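Protein (sliding clamp) (Enterobacteria phage RB69, PDB 1B77) probably encircles DNA as a ring of three subunits and tethers the phage replicative DNA polymerase to its template, acting as a processivity factor. Local coordinates at residues I107-A112 with S215-M220; E121-L126 with M187-G192; L133-I138 with P163-T168; A139-D144 with V148-N153; F180-A185 with V205-E210. All coordinates share one frame; numbering follows the deposited sequence.

Interaction 1. Residues I107-A112 with S215-M220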
# COMPACT_ATOMS: atom_id res chain seq x y z
N ILE A 107 -1.20 -27.36 25.98
CA ILE A 107 -1.49 -28.64 25.34
C ILE A 107 -0.32 -29.59 25.49
O ILE A 107 0.84 -29.22 25.28
CB ILE A 107 -1.77 -28.45 23.83
CG1 ILE A 107 -3.04 -27.63 23.64
CG2 ILE A 107 -1.92 -29.81 23.16
CD1 ILE A 107 -4.30 -28.30 24.17
N GLN A 108 -0.62 -30.82 25.89
CA GLN A 108 0.41 -31.83 26.03
C GLN A 108 0.21 -32.74 24.83
O GLN A 108 -0.69 -33.58 24.82
CB GLN A 108 0.22 -32.60 27.35
CG GLN A 108 1.43 -32.54 28.28
CD GLN A 108 1.89 -31.12 28.58
OE1 GLN A 108 1.12 -30.29 29.07
NE2 GLN A 108 3.16 -30.84 28.29
N PHE A 109 1.03 -32.54 23.80
CA PHE A 109 0.92 -33.30 22.56
C PHE A 109 1.33 -34.76 22.71
O PHE A 109 2.38 -35.07 23.27
CB PHE A 109 1.77 -32.64 21.47
CG PHE A 109 1.45 -33.11 20.08
CD1 PHE A 109 0.31 -32.66 19.42
CD2 PHE A 109 2.28 -34.02 19.43
CE1 PHE A 109 0.00 -33.11 18.13
CE2 PHE A 109 1.98 -34.47 18.14
CZ PHE A 109 0.85 -34.02 17.50
N PRO A 110 0.51 -35.69 22.21
CA PRO A 110 0.82 -37.12 22.30
C PRO A 110 2.10 -37.51 21.56
O PRO A 110 2.65 -36.73 20.79
CB PRO A 110 -0.42 -37.78 21.71
CG PRO A 110 -0.95 -36.74 20.75
CD PRO A 110 -0.81 -35.49 21.57
N VAL A 111 2.57 -38.73 21.80
CA VAL A 111 3.78 -39.22 21.13
C VAL A 111 3.47 -39.30 19.63
O VAL A 111 2.45 -39.86 19.23
CB VAL A 111 4.20 -40.60 21.66
CG1 VAL A 111 3.02 -41.56 21.61
CG2 VAL A 111 5.38 -41.14 20.85
N ALA A 112 4.35 -38.74 18.82
CA ALA A 112 4.16 -38.70 17.38
C ALA A 112 4.11 -40.06 16.67
O ALA A 112 4.80 -41.00 17.05
CB ALA A 112 5.23 -37.82 16.73
N SER A 215 5.89 -23.27 19.12
CA SER A 215 5.32 -24.59 18.87
C SER A 215 3.85 -24.42 18.54
O SER A 215 3.14 -23.73 19.26
CB SER A 215 5.46 -25.50 20.09
OG SER A 215 6.75 -26.09 20.15
N TYR A 216 3.40 -25.02 17.45
CA TYR A 216 1.99 -24.93 17.07
C TYR A 216 1.37 -26.31 17.01
O TYR A 216 2.04 -27.28 16.65
CB TYR A 216 1.81 -24.31 15.68
CG TYR A 216 2.41 -22.94 15.46
CD1 TYR A 216 3.73 -22.80 15.07
CD2 TYR A 216 1.63 -21.79 15.58
CE1 TYR A 216 4.27 -21.55 14.78
CE2 TYR A 216 2.16 -20.53 15.30
CZ TYR A 216 3.48 -20.42 14.90
OH TYR A 216 4.02 -19.19 14.58
N VAL A 217 0.11 -26.40 17.40
CA VAL A 217 -0.64 -27.65 17.33
C VAL A 217 -1.88 -27.35 16.49
O VAL A 217 -2.70 -26.49 16.84
CB VAL A 217 -1.08 -28.18 18.71
CG1 VAL A 217 -2.04 -29.36 18.53
CG2 VAL A 217 0.15 -28.64 19.52
N ILE A 218 -2.00 -28.05 15.37
CA ILE A 218 -3.12 -27.84 14.48
C ILE A 218 -3.94 -29.10 14.30
O ILE A 218 -3.41 -30.17 14.01
CB ILE A 218 -2.63 -27.36 13.10
CG1 ILE A 218 -1.84 -26.05 13.27
CG2 ILE A 218 -3.80 -27.16 12.17
CD1 ILE A 218 -1.00 -25.67 12.07
N ALA A 219 -5.25 -28.96 14.49
CA ALA A 219 -6.17 -30.08 14.33
C ALA A 219 -6.24 -30.43 12.85
O ALA A 219 -6.14 -29.55 12.00
CB ALA A 219 -7.55 -29.69 14.84
N MET A 220 -6.38 -31.71 12.54
CA MET A 220 -6.46 -32.13 11.15
C MET A 220 -7.89 -32.49 10.77
O MET A 220 -8.74 -32.72 11.63
CB MET A 220 -5.51 -33.31 10.90
CG MET A 220 -4.05 -32.93 11.08
SD MET A 220 -2.92 -34.31 10.78
CE MET A 220 -1.48 -33.44 10.32

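Interaction 2. Residues E121-L126 with M187-G192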
# COMPACT_ATOMS: atom_id res chain seq x y z
N GLU A 121 12.54 -21.77 3.72
CA GLU A 121 12.16 -21.37 2.36
C GLU A 121 11.01 -22.23 1.83
O GLU A 121 10.08 -21.72 1.19
CB GLU A 121 13.35 -21.48 1.41
CG GLU A 121 14.58 -20.69 1.84
CD GLU A 121 15.56 -20.50 0.70
OE1 GLU A 121 15.65 -21.40 -0.17
OE2 GLU A 121 16.26 -19.44 0.68
N ASP A 122 11.09 -23.53 2.09
CA ASP A 122 10.04 -24.44 1.66
C ASP A 122 8.70 -24.00 2.26
O ASP A 122 7.70 -23.92 1.55
CB ASP A 122 10.41 -25.87 2.09
CG ASP A 122 11.66 -26.37 1.40
OD1 ASP A 122 12.10 -25.73 0.42
OD2 ASP A 122 12.21 -27.42 1.81
N LEU A 123 8.69 -23.71 3.56
CA LEU A 123 7.46 -23.25 4.21
C LEU A 123 7.01 -21.96 3.55
O LEU A 123 5.84 -21.79 3.20
CB LEU A 123 7.70 -22.99 5.70
CG LEU A 123 6.52 -22.33 6.44
CD1 LEU A 123 5.31 -23.26 6.40
CD2 LEU A 123 6.91 -22.04 7.88
N GLN A 124 7.95 -21.04 3.38
CA GLN A 124 7.67 -19.76 2.75
C GLN A 124 7.07 -19.95 1.35
O GLN A 124 6.13 -19.24 0.98
CB GLN A 124 8.96 -18.95 2.66
CG GLN A 124 8.78 -17.51 2.20
CD GLN A 124 10.11 -16.85 1.88
OE1 GLN A 124 10.83 -17.28 0.98
NE2 GLN A 124 10.44 -15.79 2.63
N GLN A 125 7.59 -20.91 0.59
CA GLN A 125 7.06 -21.15 -0.76
C GLN A 125 5.65 -21.73 -0.72
O GLN A 125 4.79 -21.33 -1.50
CB GLN A 125 7.96 -22.10 -1.56
CG GLN A 125 7.46 -22.30 -3.00
CD GLN A 125 8.30 -23.29 -3.78
OE1 GLN A 125 8.25 -24.49 -3.54
NE2 GLN A 125 9.08 -22.78 -4.73
N LEU A 126 5.43 -22.68 0.18
CA LEU A 126 4.11 -23.30 0.32
C LEU A 126 3.06 -22.23 0.62
O LEU A 126 1.98 -22.22 0.03
CB LEU A 126 4.13 -24.33 1.45
CG LEU A 126 2.76 -24.93 1.82
CD1 LEU A 126 2.24 -25.75 0.65
CD2 LEU A 126 2.88 -25.80 3.07
N MET A 187 -2.84 -22.64 9.08
CA MET A 187 -1.37 -22.60 9.05
C MET A 187 -0.81 -21.21 9.32
O MET A 187 -0.07 -20.66 8.49
CB MET A 187 -0.87 -23.10 7.69
CG MET A 187 -1.14 -24.57 7.43
SD MET A 187 -0.18 -25.67 8.49
CE MET A 187 1.42 -25.58 7.68
N LYS A 188 -1.15 -20.65 10.47
CA LYS A 188 -0.69 -19.31 10.87
C LYS A 188 0.71 -19.43 11.47
O LYS A 188 1.00 -18.84 12.51
CB LYS A 188 -1.64 -18.73 11.93
CG LYS A 188 -3.12 -18.81 11.59
CD LYS A 188 -3.53 -17.82 10.52
CE LYS A 188 -4.99 -18.01 10.13
NZ LYS A 188 -5.91 -17.88 11.29
N ILE A 189 1.57 -20.19 10.80
CA ILE A 189 2.94 -20.41 11.25
C ILE A 189 3.89 -19.31 10.79
O ILE A 189 4.00 -19.06 9.59
CB ILE A 189 3.46 -21.76 10.71
CG1 ILE A 189 2.72 -22.91 11.36
CG2 ILE A 189 4.95 -21.88 10.95
CD1 ILE A 189 1.30 -23.06 10.91
N GLN A 190 4.58 -18.66 11.72
CA GLN A 190 5.52 -17.61 11.34
C GLN A 190 6.73 -18.22 10.62
O GLN A 190 7.01 -19.40 10.80
CB GLN A 190 5.98 -16.82 12.58
CG GLN A 190 6.82 -17.62 13.57
CD GLN A 190 7.40 -16.74 14.68
OE1 GLN A 190 8.29 -17.16 15.41
NE2 GLN A 190 6.88 -15.53 14.81
N PRO A 191 7.44 -17.45 9.80
CA PRO A 191 8.60 -18.00 9.09
C PRO A 191 9.67 -18.67 9.96
O PRO A 191 9.98 -18.20 11.05
CB PRO A 191 9.14 -16.81 8.31
CG PRO A 191 8.67 -15.63 9.11
CD PRO A 191 7.27 -16.03 9.45
N GLY A 192 10.22 -19.78 9.47
CA GLY A 192 11.25 -20.50 10.21
C GLY A 192 11.34 -21.98 9.83
O GLY A 192 10.60 -22.45 8.96

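Interaction 3. Residues L133-I138 with P163-T168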
# COMPACT_ATOMS: atom_id res chain seq x y z
N LEU A 133 -2.68 -20.09 -6.10
CA LEU A 133 -3.34 -21.20 -6.78
C LEU A 133 -4.60 -21.62 -6.04
O LEU A 133 -5.14 -22.70 -6.28
CB LEU A 133 -2.40 -22.41 -6.87
CG LEU A 133 -1.13 -22.32 -7.71
CD1 LEU A 133 -0.24 -23.53 -7.44
CD2 LEU A 133 -1.50 -22.24 -9.18
N GLN A 134 -5.07 -20.76 -5.14
CA GLN A 134 -6.25 -21.02 -4.34
C GLN A 134 -6.19 -22.37 -3.64
O GLN A 134 -7.15 -23.13 -3.64
CB GLN A 134 -7.53 -20.97 -5.18
CG GLN A 134 -7.78 -19.65 -5.90
CD GLN A 134 -7.12 -19.63 -7.26
OE1 GLN A 134 -7.44 -20.45 -8.12
NE2 GLN A 134 -6.20 -18.70 -7.46
N ILE A 135 -5.03 -22.68 -3.06
CA ILE A 135 -4.88 -23.93 -2.34
C ILE A 135 -5.44 -23.66 -0.95
O ILE A 135 -4.90 -22.85 -0.20
CB ILE A 135 -3.40 -24.35 -2.23
CG1 ILE A 135 -2.83 -24.63 -3.63
CG2 ILE A 135 -3.27 -25.59 -1.34
CD1 ILE A 135 -1.38 -25.04 -3.66
N ASP A 136 -6.54 -24.33 -0.62
CA ASP A 136 -7.18 -24.14 0.68
C ASP A 136 -6.96 -25.33 1.61
O ASP A 136 -7.37 -25.30 2.78
CB ASP A 136 -8.68 -23.90 0.49
CG ASP A 136 -9.38 -25.08 -0.18
OD1 ASP A 136 -8.68 -25.98 -0.68
OD2 ASP A 136 -10.63 -25.08 -0.21
N THR A 137 -6.30 -26.37 1.11
CA THR A 137 -6.05 -27.55 1.91
C THR A 137 -4.82 -28.30 1.42
O THR A 137 -4.59 -28.41 0.22
CB THR A 137 -7.24 -28.52 1.85
OG1 THR A 137 -7.32 -29.08 0.54
CG2 THR A 137 -8.55 -27.80 2.15
N ILE A 138 -4.03 -28.81 2.36
CA ILE A 138 -2.85 -29.57 2.02
C ILE A 138 -2.97 -30.95 2.65
O ILE A 138 -3.72 -31.14 3.61
CB ILE A 138 -1.55 -28.92 2.53
CG1 ILE A 138 -1.56 -28.87 4.06
CG2 ILE A 138 -1.40 -27.52 1.96
CD1 ILE A 138 -0.24 -28.45 4.67
N PRO A 163 -3.67 -32.49 -7.21
CA PRO A 163 -2.78 -31.52 -6.56
C PRO A 163 -2.32 -30.44 -7.53
O PRO A 163 -1.97 -30.72 -8.67
CB PRO A 163 -1.63 -32.39 -6.08
CG PRO A 163 -1.56 -33.45 -7.14
CD PRO A 163 -3.02 -33.81 -7.32
N LYS A 164 -2.33 -29.21 -7.05
CA LYS A 164 -1.89 -28.07 -7.84
C LYS A 164 -0.46 -27.74 -7.45
O LYS A 164 0.23 -26.99 -8.13
CB LYS A 164 -2.81 -26.87 -7.57
CG LYS A 164 -4.29 -27.22 -7.73
CD LYS A 164 -5.17 -25.98 -7.73
CE LYS A 164 -4.95 -25.15 -8.98
NZ LYS A 164 -5.79 -23.92 -9.00
N TYR A 165 -0.03 -28.34 -6.34
CA TYR A 165 1.32 -28.13 -5.82
C TYR A 165 1.82 -29.34 -5.04
O TYR A 165 1.03 -30.09 -4.44
CB TYR A 165 1.34 -26.90 -4.92
CG TYR A 165 2.68 -26.59 -4.31
CD1 TYR A 165 3.71 -26.05 -5.08
CD2 TYR A 165 2.92 -26.80 -2.95
CE1 TYR A 165 4.93 -25.71 -4.51
CE2 TYR A 165 4.13 -26.46 -2.37
CZ TYR A 165 5.13 -25.92 -3.15
OH TYR A 165 6.33 -25.57 -2.57
N SER A 166 3.13 -29.54 -5.05
CA SER A 166 3.72 -30.66 -4.34
C SER A 166 5.12 -30.34 -3.84
O SER A 166 5.97 -29.88 -4.59
CB SER A 166 3.76 -31.88 -5.25
OG SER A 166 4.23 -33.01 -4.54
N LEU A 167 5.35 -30.60 -2.55
CA LEU A 167 6.63 -30.33 -1.92
C LEU A 167 7.14 -31.58 -1.20
O LEU A 167 6.44 -32.16 -0.37
CB LEU A 167 6.49 -29.18 -0.93
CG LEU A 167 7.60 -28.94 0.10
CD1 LEU A 167 8.90 -28.57 -0.61
CD2 LEU A 167 7.18 -27.82 1.05
N THR A 168 8.36 -31.98 -1.52
CA THR A 168 8.99 -33.15 -0.90
C THR A 168 9.73 -32.71 0.37
O THR A 168 10.47 -31.73 0.37
CB THR A 168 10.01 -33.79 -1.87
OG1 THR A 168 9.35 -34.15 -3.09
CG2 THR A 168 10.63 -35.03 -1.25

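Interaction 4. Residues A139-D144 with V148-N153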
# COMPACT_ATOMS: atom_id res chain seq x y z
N ALA A 139 -2.23 -31.91 2.11
CA ALA A 139 -2.22 -33.26 2.63
C ALA A 139 -0.77 -33.74 2.75
O ALA A 139 -0.01 -33.69 1.79
CB ALA A 139 -3.00 -34.19 1.71
N ILE A 140 -0.40 -34.20 3.95
CA ILE A 140 0.94 -34.70 4.18
C ILE A 140 0.83 -36.22 4.10
O ILE A 140 0.13 -36.85 4.90
CB ILE A 140 1.47 -34.25 5.56
CG1 ILE A 140 1.36 -32.72 5.66
CG2 ILE A 140 2.92 -34.66 5.74
CD1 ILE A 140 1.62 -32.16 7.04
N THR A 141 1.51 -36.81 3.12
CA THR A 141 1.42 -38.25 2.92
C THR A 141 2.74 -38.94 2.61
O THR A 141 3.74 -38.30 2.27
CB THR A 141 0.42 -38.55 1.79
OG1 THR A 141 0.13 -39.95 1.75
CG2 THR A 141 1.00 -38.12 0.45
N ASN A 142 2.73 -40.27 2.72
CA ASN A 142 3.92 -41.07 2.43
C ASN A 142 3.87 -41.46 0.96
O ASN A 142 2.88 -42.03 0.50
CB ASN A 142 3.98 -42.32 3.32
CG ASN A 142 2.80 -43.25 3.11
OD1 ASN A 142 1.64 -42.86 3.30
ND2 ASN A 142 3.08 -44.49 2.74
N LYS A 143 4.94 -41.16 0.24
CA LYS A 143 5.00 -41.47 -1.18
C LYS A 143 6.43 -41.74 -1.65
O LYS A 143 7.34 -40.97 -1.37
CB LYS A 143 4.42 -40.31 -1.98
CG LYS A 143 4.50 -40.50 -3.48
CD LYS A 143 4.07 -39.25 -4.21
CE LYS A 143 3.97 -39.52 -5.71
NZ LYS A 143 3.00 -40.63 -6.00
N ASP A 144 6.59 -42.85 -2.37
CA ASP A 144 7.88 -43.26 -2.93
C ASP A 144 9.07 -43.13 -2.00
O ASP A 144 10.14 -42.65 -2.40
CB ASP A 144 8.14 -42.49 -4.23
CG ASP A 144 7.18 -42.87 -5.34
OD1 ASP A 144 7.25 -44.02 -5.83
OD2 ASP A 144 6.34 -42.03 -5.72
N VAL A 148 5.57 -36.32 1.65
CA VAL A 148 5.28 -35.21 0.76
C VAL A 148 4.05 -34.42 1.17
O VAL A 148 3.16 -34.94 1.84
CB VAL A 148 5.09 -35.69 -0.69
CG1 VAL A 148 6.34 -36.43 -1.16
CG2 VAL A 148 3.87 -36.59 -0.78
N ILE A 149 4.03 -33.16 0.76
CA ILE A 149 2.90 -32.27 1.02
C ILE A 149 2.27 -31.92 -0.31
O ILE A 149 2.92 -31.33 -1.17
CB ILE A 149 3.35 -30.94 1.68
CG1 ILE A 149 3.87 -31.21 3.09
CG2 ILE A 149 2.20 -29.96 1.70
CD1 ILE A 149 4.21 -29.95 3.88
N ASN A 150 1.00 -32.30 -0.48
CA ASN A 150 0.28 -31.99 -1.71
C ASN A 150 -0.74 -30.90 -1.40
O ASN A 150 -1.39 -30.93 -0.35
CB ASN A 150 -0.45 -33.23 -2.24
CG ASN A 150 0.49 -34.29 -2.75
OD1 ASN A 150 1.34 -34.03 -3.60
ND2 ASN A 150 0.34 -35.50 -2.23
N GLY A 151 -0.86 -29.93 -2.30
CA GLY A 151 -1.80 -28.84 -2.09
C GLY A 151 -2.97 -28.95 -3.04
O GLY A 151 -2.79 -29.19 -4.23
N TYR A 152 -4.18 -28.76 -2.52
CA TYR A 152 -5.39 -28.86 -3.33
C TYR A 152 -6.34 -27.69 -3.16
O TYR A 152 -6.19 -26.87 -2.26
CB TYR A 152 -6.17 -30.13 -2.99
CG TYR A 152 -5.39 -31.42 -2.95
CD1 TYR A 152 -4.61 -31.76 -1.84
CD2 TYR A 152 -5.47 -32.33 -4.00
CE1 TYR A 152 -3.94 -32.98 -1.79
CE2 TYR A 152 -4.81 -33.54 -3.96
CZ TYR A 152 -4.05 -33.87 -2.85
OH TYR A 152 -3.40 -35.08 -2.82
N ASN A 153 -7.34 -27.64 -4.03
CA ASN A 153 -8.38 -26.63 -3.96
C ASN A 153 -9.64 -27.42 -3.65
O ASN A 153 -10.36 -27.84 -4.56
CB ASN A 153 -8.55 -25.89 -5.28
CG ASN A 153 -9.52 -24.72 -5.17
OD1 ASN A 153 -10.59 -24.85 -4.58
ND2 ASN A 153 -9.15 -23.58 -5.74

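Interaction 5. Residues F180-A185 with V205-E210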
# COMPACT_ATOMS: atom_id res chain seq x y z
N PHE A 180 -2.63 -37.22 5.97
CA PHE A 180 -3.13 -36.24 6.92
C PHE A 180 -3.52 -34.95 6.21
O PHE A 180 -2.69 -34.33 5.54
CB PHE A 180 -2.08 -35.95 8.01
CG PHE A 180 -1.69 -37.15 8.81
CD1 PHE A 180 -2.54 -37.67 9.79
CD2 PHE A 180 -0.45 -37.76 8.61
CE1 PHE A 180 -2.16 -38.79 10.55
CE2 PHE A 180 -0.07 -38.88 9.37
CZ PHE A 180 -0.93 -39.39 10.33
N VAL A 181 -4.78 -34.55 6.38
CA VAL A 181 -5.31 -33.36 5.74
C VAL A 181 -5.37 -32.14 6.66
O VAL A 181 -5.90 -32.22 7.78
CB VAL A 181 -6.72 -33.63 5.19
CG1 VAL A 181 -7.25 -32.41 4.46
CG2 VAL A 181 -6.69 -34.84 4.29
N ILE A 182 -4.85 -31.02 6.18
CA ILE A 182 -4.84 -29.78 6.96
C ILE A 182 -5.49 -28.61 6.23
O ILE A 182 -5.21 -28.37 5.06
CB ILE A 182 -3.40 -29.39 7.36
CG1 ILE A 182 -2.84 -30.40 8.36
CG2 ILE A 182 -3.37 -27.98 7.94
CD1 ILE A 182 -1.39 -30.17 8.72
N ASN A 183 -6.37 -27.90 6.92
CA ASN A 183 -7.03 -26.73 6.34
C ASN A 183 -5.97 -25.63 6.33
O ASN A 183 -5.52 -25.18 7.38
CB ASN A 183 -8.23 -26.33 7.20
CG ASN A 183 -8.85 -24.99 6.76
OD1 ASN A 183 -8.76 -24.60 5.59
ND2 ASN A 183 -9.49 -24.30 7.70
N MET A 184 -5.59 -25.19 5.14
CA MET A 184 -4.56 -24.18 5.02
C MET A 184 -4.83 -22.91 5.82
O MET A 184 -3.91 -22.18 6.16
CB MET A 184 -4.34 -23.81 3.56
CG MET A 184 -3.00 -23.15 3.33
SD MET A 184 -1.63 -24.32 3.05
CE MET A 184 -1.65 -25.30 4.49
N ALA A 185 -6.09 -22.66 6.13
CA ALA A 185 -6.45 -21.47 6.88
C ALA A 185 -5.94 -21.52 8.32
O ALA A 185 -5.94 -20.50 9.01
CB ALA A 185 -7.96 -21.27 6.88
N VAL A 205 -6.83 -36.91 14.90
CA VAL A 205 -5.63 -36.56 14.16
C VAL A 205 -5.21 -35.13 14.49
O VAL A 205 -6.05 -34.25 14.62
CB VAL A 205 -5.85 -36.69 12.64
CG1 VAL A 205 -5.95 -38.15 12.27
CG2 VAL A 205 -7.11 -35.96 12.24
N ALA A 206 -3.91 -34.92 14.62
CA ALA A 206 -3.39 -33.60 14.92
C ALA A 206 -1.95 -33.51 14.46
O ALA A 206 -1.30 -34.53 14.22
CB ALA A 206 -3.48 -33.31 16.42
N ALA A 207 -1.45 -32.29 14.34
CA ALA A 207 -0.09 -32.05 13.90
C ALA A 207 0.57 -31.01 14.80
O ALA A 207 -0.10 -30.12 15.32
CB ALA A 207 -0.08 -31.56 12.46
N LYS A 208 1.88 -31.14 14.96
CA LYS A 208 2.62 -30.19 15.76
C LYS A 208 3.81 -29.69 14.96
O LYS A 208 4.56 -30.49 14.39
CB LYS A 208 3.10 -30.83 17.07
CG LYS A 208 3.95 -29.90 17.91
CD LYS A 208 4.23 -30.46 19.29
CE LYS A 208 5.19 -29.56 20.05
NZ LYS A 208 5.47 -30.09 21.41
N PHE A 209 3.96 -28.37 14.90
CA PHE A 209 5.09 -27.77 14.19
C PHE A 209 5.92 -27.07 15.24
O PHE A 209 5.45 -26.15 15.92
CB PHE A 209 4.62 -26.75 13.15
CG PHE A 209 3.90 -27.36 11.98
CD1 PHE A 209 2.64 -27.92 12.14
CD2 PHE A 209 4.49 -27.38 10.72
CE1 PHE A 209 1.97 -28.49 11.06
CE2 PHE A 209 3.83 -27.94 9.64
CZ PHE A 209 2.57 -28.50 9.80
N GLU A 210 7.16 -27.52 15.38
CA GLU A 210 8.03 -26.94 16.38
C GLU A 210 9.32 -26.34 15.87
O GLU A 210 10.06 -26.96 15.10
CB GLU A 210 8.34 -27.99 17.44
CG GLU A 210 9.24 -27.48 18.53
CD GLU A 210 9.41 -28.48 19.64
OE1 GLU A 210 9.80 -29.64 19.34
OE2 GLU A 210 9.17 -28.12 20.80

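Interaction 1. Residues I107-A112 with S215-M220
On the linker that runs between the two domain halves of the clamp subunit, I107 and F109 both close on a single valine, V217 of strand 215-219. The valine's CG2 does most of the touching: it lies 4.0 Å from F109 CD1 and 4.3 Å from I107 CG2, while its CG1 reaches the same F109 CD1 at 4.1 Å. With CG anti to the backbone N (chi1 -164°), the phenyl ring swings from the linker to the strand and meets the valine at a slant. Strand 215-219 pairs with strand 38-44, where the sheet passes from one half of the subunit to the other, so the linker is laid along that junction. I107 N is also hydrogen-bonded to the hydroxyl of Y39, a neighbour of V217 across the sheet. Branched and aromatic residues suit this apolar, partly exposed seam. P110 CD lies over one face of the F109 ring, toward its rim, 3.6 Å above the plane, and W199 packs against both F109 and P110.

Interaction 2. Residues E121-L126 with M187-G192
L123, on helix 120-132, presses one methyl into the loop 187-192, and nearly all the close packing comes from that methyl. Its CD2 meets I189 CG2 at 3.6 Å, the side chains crossing at about a right angle. The same CD2 lies 3.9 Å from Q190 O and 3.9 Å from G192 O, so the loop curls round the leucine. The side chain reaches it with CG anti to the backbone N (chi1 173°). I189 suits its buried place because its beta branch presents CG2 to the helix; Y194 packs on both L123 and I189. G192 has backbone angles at which any CB would press on the carbonyl O of P191, which explains the residue type.

Elsewhere the fit slackens. L126 CD2 stays 4.8 Å from M187 CE, and that CE is 4.7 Å from L123 CD1; toward solvent the side chains of Q124 and P191 each stop short of the opposite segment. On another side of the helix, Q125 is hydrogen-bonded to S88 and to the carbonyl of L66, both of the second subunit. The arrangement is that of the DNA-clamp fold, in which an inner helix packs against the sheets and their joining loops.

Interaction 3. Residues L133-I138 with P163-T168
The carbonyl O of L133 accepts a hydrogen bond from K164 NZ at 3.1 Å. The ammonium comes in tilted 35° from the carbonyl plane, with a C=O...N angle of 128°. A bend at chi3 (68°) in an otherwise extended lysine chain brings the amine back over that oxygen. Lysine fits because L133 lies just past the C-terminal end of helix 120-132, where a positive charge would probably be welcome; E156 is a second, long and weak partner of the same amine. Q134 OE1 is 3.9 Å from K164 NZ, too far for a hydrogen bond.

Beside this bond the contact is mostly carbon: L133 CD1 lies 4.2 Å from K164 CB, and 3.6 Å from the backbone K164 O, while I135 CD1 touches Y165 CB at 3.5 Å, the isoleucine and tyrosine crossing at about a right angle. The segments lead into strands 137-143 and 165-171, which flank strand 146-152 on its two sides in one antiparallel sheet, and a classic beta bulge interrupts each: K164 and Y165 both face G151, and D136 and T137 both face Y152. Y165 carries its ring away from I135 toward helix 120-132, and its hydroxyl is hydrogen-bonded to Q125. Y165, S166 and L167 pair in an antiparallel ladder with a strand of the second subunit, so the sheet continues across the interface, and L133 packs on W92 of that subunit.

Interaction 4. Residues A139-D144 with V148-N153
A139 to T141 runs antiparallel to V148 to N150, with a marked twist: the strand axes make an angle of 139° and come within 4.7 Å. A139 with N150 and T141 with V148 are hydrogen-bonded pairs: A139 N to N150 O, N150 N to A139 O, T141 N to V148 O and V148 N to T141 O are all 2.8 Å, the last almost straight at 171°. I140 with I149 is the non-hydrogen-bonded pair between them, where the alpha carbons come closer and I140 CA makes a CH...O contact with V148 O at 3.2 Å.

On one face, I140 and I149 lie side by side, CG1 to CG1 at 3.9 Å, and I140 turns on to I182; their branched apolar bulk suits this buried side. On the other, T141 CG2 is squeezed against V148 CG2 at 3.5 Å, tighter than usual. The threonine sets OG1 anti to its backbone N (chi1 -169°), which lets the hydroxyl bond to F178 O while the methyl faces the valine. A139 is small enough to leave room for Y152, whose ring edge meets A139 CB with CE1 at 3.8 Å. This is a beta hairpin, strands 137-143 and 146-152, within the clamp's antiparallel sheet.

Interaction 5. Residues F180-A185 with V205-E210
I182 and F180 meet A207, F209 and V205 between the two antiparallel sheets that pack on each other in the DNA-clamp fold. The strands carrying them, 178-183 and 204-210, cross at 70° with their axes 8.2 Å apart, too far for any backbone bond, so side chains alone fill the space. Residues alternate in direction along each strand: F180 and I182 point across, as do V205, A207 and F209, and the residues between them turn elsewhere.

The main bump is the tip of I182. CG1 stands anti to the carbonyl carbon (chi1 -68°) and the chain runs on extended (chi2 175°), which makes CD1 the outermost atom. It drops into the hollow over A207, where the small side chain leaves a shallow dip; CD1 is 4.2 Å from A207 CB. At one wall of the dip the F209 ring turns its edge to I182 CD1, which lies near the ring plane. M220 flanks the dip, packing on A207 and lying beside I182 CD1, while I138 and I140 support I182 from its own sheet.

Further along, F180 offers the edge of its ring to V205, a short branched residue that fits beside it, and M220 also reaches F180 there. F180 CE1 to V205 CG1 is 4.2 Å, and I182 CD1 to F209 CE1 is 4.4 Å.

Followed from the N terminus, the chain first opens interaction 1 at 107-112, in the linker, and closes it last, at 215-220; all the others fall within that long loop. Interaction 2 opens next, on helix 120-132, and holds interaction 3, which in turn holds the short hairpin of interaction 4. Interaction 5 opens at 180-185 before interaction 2 closes at 187-192, so these two cross. Interactions 3 and 4 share one sheet, joined to interaction 5 through strand 178-183. Interaction 5 spans to the second sheet, where strands 204-210 and 215-219 lead to interaction 1. Interactions 2 and 3 also adjoin the second subunit.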